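Local structure of ATP-dependent Clp protease adapter protein CLPS1, chloroplastic (Arabidopsis thaliana, 7D34) at residues V7-D12 with Q41-N46; Y19-L24 with D34-I39. The protein acts as a chloroplast adapter that modulates the CLPC chaperone and probably selects substrates for the plastid Clp protease, here with a peptide in its N-degron pocket. All blocks are in the same frame, centred on the assembly; numbering follows the deposited sequence.

Contact 1: V7-D12 with Q41-N46; sequences VILHND and QEAHIN. With PHE (phenylalanine), chain D.
Asn11 and Ala43 meet where strand 5-10 of this ClpS domain runs out and the last turns of helix 33-46 pass over it. Their CA atoms are 5.2 Å apart, and no hydrogen bond joins the two segments directly. The Asn11 side chain can be followed outward. Its CB lies against the carbonyl of Ala43, 3.3 Å from O. CG stands anti to the backbone N (chi1 -165°), which carries the amide past that carbonyl to within 3.5 Å of the bound phenylalanine N. At the tip, OD1 accepts a hydrogen bond of 2.7 Å from the phenylalanine N and lies 3.5 Å from His44 CA. ND2 is near the same nitrogen but is not the bonded atom. The ligand's amino group gives two more bonds, to Asp12 O and to His44 ND1. His44 ND1 takes its bond of 3.2 Å at the ring edge, in the imidazole plane. Three acceptors from the two segments thus grip one nitrogen, as expected where a ClpS protein reads the free N-terminus of an N-degron. With an alanine here in place of Asn11, the ligand's amino group would probably lose one of its three acceptors and be less firmly placed. Below this polar end, Ala43 CB touches ring atom CE2 of the phenylalanine at 3.7 Å, and Leu9 CD2 packs on Ala43 CB at 4.1 Å. Asp12 OD2 bonds Asn15 ND2, Asn15 being another pocket residue. Strand 5-10 is the middle strand of the sheet, between 48-54 and 72-77, while helix 17-27 adds Arg17 against His44.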
loop_
_atom_site.group_PDB
_atom_site.type_symbol
_atom_site.label_atom_id
_atom_site.label_comp_id
_atom_site.label_asym_id
_atom_site.label_seq_id
_atom_site.Cartn_x
_atom_site.Cartn_y
_atom_site.Cartn_z
ATOM N N VAL A 7 5.149 -1.629 -8.037
ATOM C CA VAL A 7 6.004 -2.617 -7.387
ATOM C C VAL A 7 5.427 -2.859 -5.996
ATOM O O VAL A 7 5.331 -1.932 -5.179
ATOM C CB VAL A 7 7.472 -2.158 -7.319
ATOM C CG1 VAL A 7 8.366 -3.266 -6.751
ATOM C CG2 VAL A 7 7.998 -1.735 -8.701
ATOM N N ILE A 8 5.039 -4.098 -5.741
ATOM C CA ILE A 8 4.381 -4.501 -4.507
ATOM C C ILE A 8 5.335 -5.296 -3.629
ATOM O O ILE A 8 6.081 -6.158 -4.103
ATOM C CB ILE A 8 3.111 -5.321 -4.814
ATOM C CG1 ILE A 8 2.151 -4.542 -5.722
ATOM C CG2 ILE A 8 2.427 -5.693 -3.526
ATOM C CD1 ILE A 8 1.491 -3.352 -5.089
ATOM N N LEU A 9 5.286 -5.003 -2.327
ATOM C CA LEU A 9 5.995 -5.735 -1.284
ATOM C C LEU A 9 4.950 -6.513 -0.492
ATOM O O LEU A 9 3.985 -5.929 0.014
ATOM C CB LEU A 9 6.785 -4.781 -0.383
ATOM C CG LEU A 9 7.408 -5.464 0.840
ATOM C CD1 LEU A 9 8.441 -6.522 0.444
ATOM C CD2 LEU A 9 7.996 -4.456 1.800
ATOM N N HIS A 10 5.109 -7.831 -0.436
ATOM C CA HIS A 10 4.231 -8.691 0.342
ATOM C C HIS A 10 4.873 -9.085 1.669
ATOM O O HIS A 10 6.089 -9.279 1.764
ATOM C CB HIS A 10 3.894 -9.948 -0.460
ATOM C CG HIS A 10 3.170 -9.690 -1.747
ATOM N ND1 HIS A 10 1.805 -9.828 -1.868
ATOM C CD2 HIS A 10 3.622 -9.321 -2.971
ATOM C CE1 HIS A 10 1.446 -9.559 -3.110
ATOM N NE2 HIS A 10 2.529 -9.238 -3.798
ATOM N N ASN A 11 4.039 -9.197 2.703
ATOM C CA ASN A 11 4.507 -9.715 3.980
ATOM C C ASN A 11 4.971 -11.165 3.842
ATOM O O ASN A 11 4.427 -11.944 3.050
ATOM C CB ASN A 11 3.414 -9.586 5.032
ATOM C CG ASN A 11 3.948 -9.768 6.430
ATOM O OD1 ASN A 11 4.906 -9.121 6.835
ATOM N ND2 ASN A 11 3.312 -10.634 7.186
ATOM N N ASP A 12 6.008 -11.510 4.602
ATOM C CA ASP A 12 6.514 -12.870 4.722
ATOM C C ASP A 12 6.868 -13.083 6.192
ATOM O O ASP A 12 7.027 -12.121 6.949
ATOM C CB ASP A 12 7.708 -13.115 3.784
ATOM C CG ASP A 12 8.962 -12.447 4.251
ATOM O OD1 ASP A 12 9.490 -12.849 5.295
ATOM O OD2 ASP A 12 9.434 -11.501 3.575
ATOM N N GLN A 41 6.152 -1.370 7.529
ATOM C CA GLN A 41 5.022 -1.332 8.460
ATOM C C GLN A 41 3.719 -1.705 7.747
ATOM O O GLN A 41 2.965 -2.572 8.207
ATOM C CB GLN A 41 4.932 0.064 9.087
ATOM C CG GLN A 41 5.767 0.217 10.380
ATOM C CD GLN A 41 6.000 1.648 10.760
ATOM O OE1 GLN A 41 5.445 2.548 10.151
ATOM N NE2 GLN A 41 6.844 1.873 11.765
ATOM N N GLU A 42 3.489 -1.122 6.569
ATOM C CA GLU A 42 2.232 -1.315 5.857
ATOM C C GLU A 42 2.080 -2.740 5.347
ATOM O O GLU A 42 0.985 -3.296 5.376
ATOM C CB GLU A 42 2.167 -0.343 4.684
ATOM C CG GLU A 42 1.766 1.054 5.115
ATOM C CD GLU A 42 0.493 1.058 6.010
ATOM O OE1 GLU A 42 -0.632 0.911 5.473
ATOM O OE2 GLU A 42 0.622 1.236 7.248
ATOM N N ALA A 43 3.150 -3.340 4.833
ATOM C CA ALA A 43 3.074 -4.734 4.398
ATOM C C ALA A 43 2.838 -5.657 5.581
ATOM O O ALA A 43 2.095 -6.635 5.479
ATOM C CB ALA A 43 4.352 -5.125 3.654
ATOM N N HIS A 44 3.469 -5.357 6.713
ATOM C CA HIS A 44 3.311 -6.178 7.911
ATOM C C HIS A 44 1.878 -6.150 8.431
ATOM O O HIS A 44 1.336 -7.184 8.837
ATOM C CB HIS A 44 4.275 -5.682 9.002
ATOM C CG HIS A 44 4.130 -6.393 10.310
ATOM N ND1 HIS A 44 4.673 -7.636 10.547
ATOM C CD2 HIS A 44 3.491 -6.041 11.448
ATOM C CE1 HIS A 44 4.381 -8.021 11.775
ATOM N NE2 HIS A 44 3.665 -7.069 12.344
ATOM N N ILE A 45 1.248 -4.980 8.420
ATOM C CA ILE A 45 -0.104 -4.829 8.950
ATOM C C ILE A 45 -1.160 -5.260 7.941
ATOM O O ILE A 45 -2.158 -5.883 8.309
ATOM C CB ILE A 45 -0.333 -3.373 9.405
ATOM C CG1 ILE A 45 0.423 -3.092 10.710
ATOM C CG2 ILE A 45 -1.827 -3.084 9.543
ATOM C CD1 ILE A 45 -0.121 -3.819 11.881
ATOM N N ASN A 46 -0.967 -4.943 6.663
ATOM C CA ASN A 46 -1.997 -5.145 5.654
ATOM C C ASN A 46 -1.734 -6.342 4.749
ATOM O O ASN A 46 -2.603 -6.693 3.947
ATOM C CB ASN A 46 -2.108 -3.887 4.779
ATOM C CG ASN A 46 -2.889 -2.761 5.434
ATOM O OD1 ASN A 46 -4.119 -2.704 5.333
ATOM N ND2 ASN A 46 -2.179 -1.870 6.137
HETATM N N PHE D . 6.358 -9.839 8.986
HETATM C CA PHE D . 7.829 -9.793 9.235
HETATM C C PHE D . 8.145 -10.085 10.704
HETATM O O PHE D . 7.321 -9.822 11.590
HETATM C CB PHE D . 8.391 -8.424 8.824
HETATM C CG PHE D . 8.021 -8.004 7.415
HETATM C CD1 PHE D . 8.355 -8.799 6.325
HETATM C CD2 PHE D . 7.348 -6.811 7.182
HETATM C CE1 PHE D . 8.016 -8.412 5.024
HETATM C CE2 PHE D . 7.013 -6.418 5.888
HETATM C CZ PHE D . 7.351 -7.221 4.808
#

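Contact 2: Y19-L24 with D34-I39; sequences YVVQVL and DNAVNI. With PHE (phenylalanine), chain D.
Helices 19-24 and 34-39 pass with their axes 8.7 Å apart at an angle of 130°, and Val21 and Ala36 bring the backbones nearest, CA to CA 5.3 Å. The small side chain of Ala36 allows this approach. Its CB meets Val21 CG1 at 3.6 Å and Leu24 CB at 4.1 Å, so two residues one turn apart on helix 17-27 close around one methyl. Val21 divides its branches. CG1, anti to the backbone N (chi1 177°), goes to Ala36, while CG2 crosses to Val37 CG1 at 3.9 Å. Leu24 reaches further along the partner helix. Its CD1 lies 3.6 Å from Ala36 O and 4.0 Å from Ile39 CB, and the Leu24 and Ile39 side chains cross obliquely. CG of Leu24 sits anti to its carbonyl carbon, and the extended chi2 of 166° carries CD1 on to Ile39. No hydrogen bond links the two helices; the contact is apolar packing. Val20 faces another way. Its CG2 touches CD1 of the bound phenylalanine at 3.5 Å. Helix 17-27 thus supplies an apolar wall of the N-degron pocket with Val20, the residue before Val21. Elsewhere on helix 33-46, Asn38 ND2 bonds Glu42 OE2 of the second subunit. Met40 of the same helix also packs on Val20 and Val21. Beneath the pair lies the sheet: Leu24 and Ile39 rest on Val51 of strand 48-54, and Ile39 also meets Ala49 there.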
loop_
_atom_site.group_PDB
_atom_site.type_symbol
_atom_site.label_atom_id
_atom_site.label_comp_id
_atom_site.label_asym_id
_atom_site.label_seq_id
_atom_site.Cartn_x
_atom_site.Cartn_y
_atom_site.Cartn_z
ATOM N N TYR A 19 15.817 -5.868 8.440
ATOM C CA TYR A 19 16.334 -6.329 7.150
ATOM C C TYR A 19 15.467 -5.844 5.993
ATOM O O TYR A 19 15.989 -5.388 4.969
ATOM C CB TYR A 19 16.425 -7.860 7.091
ATOM C CG TYR A 19 17.009 -8.376 5.788
ATOM C CD1 TYR A 19 18.335 -8.141 5.476
ATOM C CD2 TYR A 19 16.219 -9.057 4.860
ATOM C CE1 TYR A 19 18.862 -8.598 4.293
ATOM C CE2 TYR A 19 16.721 -9.498 3.697
ATOM C CZ TYR A 19 18.044 -9.284 3.402
ATOM O OH TYR A 19 18.502 -9.755 2.200
ATOM N N VAL A 20 14.139 -5.979 6.121
ATOM C CA VAL A 20 13.223 -5.477 5.096
ATOM C C VAL A 20 13.547 -4.023 4.775
ATOM O O VAL A 20 13.649 -3.631 3.603
ATOM C CB VAL A 20 11.756 -5.640 5.544
ATOM C CG1 VAL A 20 10.827 -5.020 4.527
ATOM C CG2 VAL A 20 11.345 -7.092 5.768
ATOM N N VAL A 21 13.729 -3.200 5.816
ATOM C CA VAL A 21 14.040 -1.787 5.608
ATOM C C VAL A 21 15.359 -1.618 4.874
ATOM O O VAL A 21 15.477 -0.773 3.976
ATOM C CB VAL A 21 14.065 -1.060 6.962
ATOM C CG1 VAL A 21 14.447 0.390 6.838
ATOM C CG2 VAL A 21 12.678 -1.115 7.528
ATOM N N GLN A 22 16.387 -2.377 5.266
ATOM C CA GLN A 22 17.689 -2.237 4.611
ATOM C C GLN A 22 17.623 -2.596 3.132
ATOM O O GLN A 22 18.236 -1.922 2.294
ATOM C CB GLN A 22 18.743 -3.074 5.330
ATOM C CG GLN A 22 18.996 -2.611 6.743
ATOM C CD GLN A 22 19.812 -3.582 7.576
ATOM O OE1 GLN A 22 20.017 -4.728 7.200
ATOM N NE2 GLN A 22 20.307 -3.104 8.713
ATOM N N VAL A 23 16.925 -3.682 2.796
ATOM C CA VAL A 23 16.798 -4.075 1.392
ATOM C C VAL A 23 16.107 -2.973 0.592
ATOM O O VAL A 23 16.540 -2.608 -0.511
ATOM C CB VAL A 23 16.030 -5.400 1.276
ATOM C CG1 VAL A 23 15.777 -5.737 -0.191
ATOM C CG2 VAL A 23 16.784 -6.538 1.930
ATOM N N LEU A 24 14.998 -2.444 1.117
ATOM C CA LEU A 24 14.310 -1.385 0.388
ATOM C C LEU A 24 15.261 -0.236 0.096
ATOM O O LEU A 24 15.289 0.302 -1.016
ATOM C CB LEU A 24 13.108 -0.867 1.165
ATOM C CG LEU A 24 11.930 -1.845 1.240
ATOM C CD1 LEU A 24 10.887 -1.457 2.286
ATOM C CD2 LEU A 24 11.315 -2.012 -0.160
ATOM N N ASP A 34 12.775 6.785 6.201
ATOM C CA ASP A 34 11.409 7.093 6.622
ATOM C C ASP A 34 10.380 6.373 5.748
ATOM O O ASP A 34 9.425 5.771 6.261
ATOM C CB ASP A 34 11.210 8.616 6.584
ATOM C CG ASP A 34 12.392 9.373 7.183
ATOM O OD1 ASP A 34 12.368 9.621 8.407
ATOM O OD2 ASP A 34 13.349 9.683 6.446
ATOM N N ASN A 35 10.542 6.466 4.422
ATOM C CA ASN A 35 9.649 5.778 3.497
ATOM C C ASN A 35 9.767 4.272 3.666
ATOM O O ASN A 35 8.756 3.567 3.646
ATOM C CB ASN A 35 9.954 6.201 2.059
ATOM C CG ASN A 35 8.900 5.746 1.099
ATOM O OD1 ASN A 35 7.782 5.467 1.526
ATOM N ND2 ASN A 35 9.229 5.681 -0.212
ATOM N N ALA A 36 10.993 3.764 3.876
ATOM C CA ALA A 36 11.200 2.315 3.970
ATOM C C ALA A 36 10.490 1.708 5.169
ATOM O O ALA A 36 9.924 0.607 5.086
ATOM C CB ALA A 36 12.690 1.986 4.100
ATOM N N VAL A 37 10.573 2.382 6.313
ATOM C CA VAL A 37 9.918 1.856 7.497
ATOM C C VAL A 37 8.417 1.870 7.293
ATOM O O VAL A 37 7.716 0.975 7.770
ATOM C CB VAL A 37 10.303 2.643 8.766
ATOM C CG1 VAL A 37 11.748 2.313 9.181
ATOM C CG2 VAL A 37 10.035 4.164 8.609
ATOM N N ASN A 38 7.887 2.902 6.600
ATOM C CA ASN A 38 6.448 2.955 6.320
ATOM C C ASN A 38 6.011 1.766 5.486
ATOM O O ASN A 38 5.000 1.121 5.784
ATOM C CB ASN A 38 6.033 4.247 5.586
ATOM C CG ASN A 38 5.857 5.429 6.531
ATOM O OD1 ASN A 38 6.281 5.344 7.676
ATOM N ND2 ASN A 38 5.234 6.529 6.066
ATOM N N ILE A 39 6.754 1.491 4.413
ATOM C CA ILE A 39 6.435 0.384 3.519
ATOM C C ILE A 39 6.481 -0.930 4.287
ATOM O O ILE A 39 5.567 -1.749 4.209
ATOM C CB ILE A 39 7.388 0.384 2.304
ATOM C CG1 ILE A 39 7.254 1.696 1.517
ATOM C CG2 ILE A 39 7.081 -0.770 1.335
ATOM C CD1 ILE A 39 8.229 1.922 0.352
HETATM N N PHE D . 6.358 -9.839 8.986
HETATM C CA PHE D . 7.829 -9.793 9.235
HETATM C C PHE D . 8.145 -10.085 10.704
HETATM O O PHE D . 7.321 -9.822 11.590
HETATM C CB PHE D . 8.391 -8.424 8.824
HETATM C CG PHE D . 8.021 -8.004 7.415
HETATM C CD1 PHE D . 8.355 -8.799 6.325
HETATM C CD2 PHE D . 7.348 -6.811 7.182
HETATM C CE1 PHE D . 8.016 -8.412 5.024
HETATM C CE2 PHE D . 7.013 -6.418 5.888
HETATM C CZ PHE D . 7.351 -7.221 4.808
#

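Contact 2 is the more buried of the two, a helix-to-helix packing made of aliphatic side chains. Contact 1 is partly buried, joins strand to helix, and mixes a small apolar patch with polar groups directed at the ligand. Helix 33-46 serves both, its earlier part in contact 2 and its end in contact 1. The bound phenylalanine also touches both: contact 1 holds its amino group, and each contact lines its ring. Leu9 connects them, with CD2 3.8 Å from Ile39 CG2 and also packed near Val20 and Leu24. Along the chain, contact 2 is nested within the loop that contact 1 closes.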